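Local coordinates for B-cell CLL/lymphoma 9 protein (Homo sapiens, PDB 2VPB) that takes part in Wnt signalling by promoting the transcriptional activity of beta-catenin, this fragment being the HD1 domain that binds PYGO1, at residues E20-K24 with G25-T29. Sequence-based numbering, arbitrary orientation.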
loop_
_atom_site.group_PDB
_atom_site.type_symbol
_atom_site.label_atom_id
_atom_site.label_comp_id
_atom_site.label_asym_id
_atom_site.label_seq_id
_atom_site.Cartn_x
_atom_site.Cartn_y
_atom_site.Cartn_z
ATOM N N GLU B 20 -2.888 8.263 -8.913
ATOM C CA GLU B 20 -3.461 9.361 -9.707
ATOM C C GLU B 20 -2.368 10.100 -10.486
ATOM O O GLU B 20 -2.545 10.406 -11.660
ATOM C CB GLU B 20 -4.265 10.323 -8.820
ATOM C CG GLU B 20 -5.664 9.812 -8.482
ATOM C CD GLU B 20 -6.574 9.655 -9.703
ATOM O OE1 GLU B 20 -6.855 10.665 -10.395
ATOM O OE2 GLU B 20 -7.022 8.521 -9.960
ATOM N N ALA B 21 -1.218 10.338 -9.844
ATOM C CA ALA B 21 -0.068 10.990 -10.490
ATOM C C ALA B 21 0.434 10.199 -11.695
ATOM O O ALA B 21 0.742 10.765 -12.742
ATOM C CB ALA B 21 1.060 11.227 -9.468
ATOM N N VAL B 22 0.493 8.880 -11.550
ATOM C CA VAL B 22 0.876 8.005 -12.652
ATOM C C VAL B 22 -0.154 8.101 -13.778
ATOM O O VAL B 22 0.213 8.291 -14.952
ATOM C CB VAL B 22 1.030 6.545 -12.156
ATOM C CG1 VAL B 22 1.140 5.552 -13.333
ATOM C CG2 VAL B 22 2.233 6.421 -11.250
ATOM N N LEU B 23 -1.429 7.988 -13.427
ATOM C CA LEU B 23 -2.513 8.030 -14.421
ATOM C C LEU B 23 -2.570 9.365 -15.164
ATOM O O LEU B 23 -2.897 9.407 -16.360
ATOM C CB LEU B 23 -3.854 7.738 -13.740
ATOM C CG LEU B 23 -4.025 6.302 -13.235
ATOM C CD1 LEU B 23 -5.280 6.147 -12.406
ATOM C CD2 LEU B 23 -4.049 5.360 -14.434
ATOM N N LYS B 24 -2.244 10.452 -14.462
ATOM C CA LYS B 24 -2.228 11.793 -15.067
ATOM C C LYS B 24 -0.956 12.087 -15.874
ATOM O O LYS B 24 -0.808 13.188 -16.435
ATOM C CB LYS B 24 -2.448 12.875 -14.001
ATOM C CG LYS B 24 -3.821 12.874 -13.369
ATOM C CD LYS B 24 -3.899 13.934 -12.276
ATOM C CE LYS B 24 -5.293 14.025 -11.691
ATOM N NZ LYS B 24 -5.324 14.916 -10.502
ATOM N N GLY B 25 -0.040 11.117 -15.931
ATOM C CA GLY B 25 1.205 11.240 -16.690
ATOM C C GLY B 25 2.243 12.145 -16.046
ATOM O O GLY B 25 3.197 12.580 -16.711
ATOM N N GLN B 26 2.063 12.431 -14.757
ATOM C CA GLN B 26 2.942 13.360 -14.033
ATOM C C GLN B 26 4.239 12.715 -13.557
ATOM O O GLN B 26 5.269 13.387 -13.431
ATOM C CB GLN B 26 2.204 13.983 -12.851
ATOM C CG GLN B 26 1.013 14.825 -13.264
ATOM C CD GLN B 26 0.133 15.233 -12.106
ATOM O OE1 GLN B 26 0.197 14.654 -11.019
ATOM N NE2 GLN B 26 -0.716 16.233 -12.336
ATOM N N VAL B 27 4.176 11.415 -13.265
ATOM C CA VAL B 27 5.347 10.637 -12.857
ATOM C C VAL B 27 5.318 9.280 -13.558
ATOM O O VAL B 27 4.247 8.818 -13.964
ATOM C CB VAL B 27 5.419 10.408 -11.309
ATOM C CG1 VAL B 27 5.614 11.720 -10.561
ATOM C CG2 VAL B 27 4.174 9.666 -10.781
ATOM N N GLU B 28 6.488 8.653 -13.694
ATOM C CA GLU B 28 6.600 7.323 -14.296
ATOM C C GLU B 28 6.095 6.210 -13.380
ATOM O O GLU B 28 5.467 5.251 -13.843
ATOM C CB GLU B 28 8.054 7.029 -14.675
ATOM C CG GLU B 28 8.527 7.766 -15.923
ATOM C CD GLU B 28 7.812 7.305 -17.186
ATOM O OE1 GLU B 28 7.540 6.092 -17.318
ATOM O OE2 GLU B 28 7.513 8.163 -18.045
ATOM N N THR B 29 6.398 6.335 -12.089
ATOM C CA THR B 29 6.074 5.317 -11.090
ATOM C C THR B 29 5.666 5.975 -9.784
ATOM O O THR B 29 5.953 7.160 -9.559
ATOM C CB THR B 29 7.271 4.381 -10.757
ATOM O OG1 THR B 29 8.181 5.024 -9.850
ATOM C CG2 THR B 29 8.025 3.945 -12.008
HETATM O O HOH W 1 2.739 7.853 -16.098
HETATM O O HOH W 2 -3.173 17.474 -11.256
#
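Gln26 and Gly25 turn their backbone N-H groups back onto Ala21 and Val22, closing helix 12-23 with a Schellman motif at its C-terminal end. The bond from Gln26 N to Ala21 O is 2.9 Å long and arrives nearly along the C=O axis, with a C=O...N angle of 164°. Gly25 N, 3.0 Å from Val22 O, approaches differently: it stands well above the carbonyl plane, 63° out of it, so no lone pair receives it directly. Positive phi at Gly25 reverses the chain and makes this pair of bonds possible. Val22 O has a second donor: a water donates to both Val22 O and Val27 O, 2.8 Å from each, and thereby bridges the last helical turn to the loop that follows it.

Beyond the polar cap, apolar groups close the turn. With CG1 anti to the carbonyl carbon (chi1 -65°), Val27 CG2 falls between the backbone N and the carbonyl carbon, and from there it reaches both Ala21 CB at 3.7 Å and Val22 CG2 at 3.8 Å; the two valine side chains cross at about a right angle. Val22 also touches Ile30, while Val27 meets Ser32 and His34, which links the capped helix to the C-terminal tail. The whole turn falls within the region that interacts with PYGO1. Farther along, Thr29 OG1 is hydrogen-bonded to Ser32 OG and Val31 N.

On the exposed flank, the extended side chains of Lys24 and Gln26 run side by side in the same direction. A water accepts from Gln26 NE2 at 3.0 Å and, weakly, from Lys24 NZ at 3.4 Å, while Lys24 CD packs 3.9 Å from Gln26 NE2.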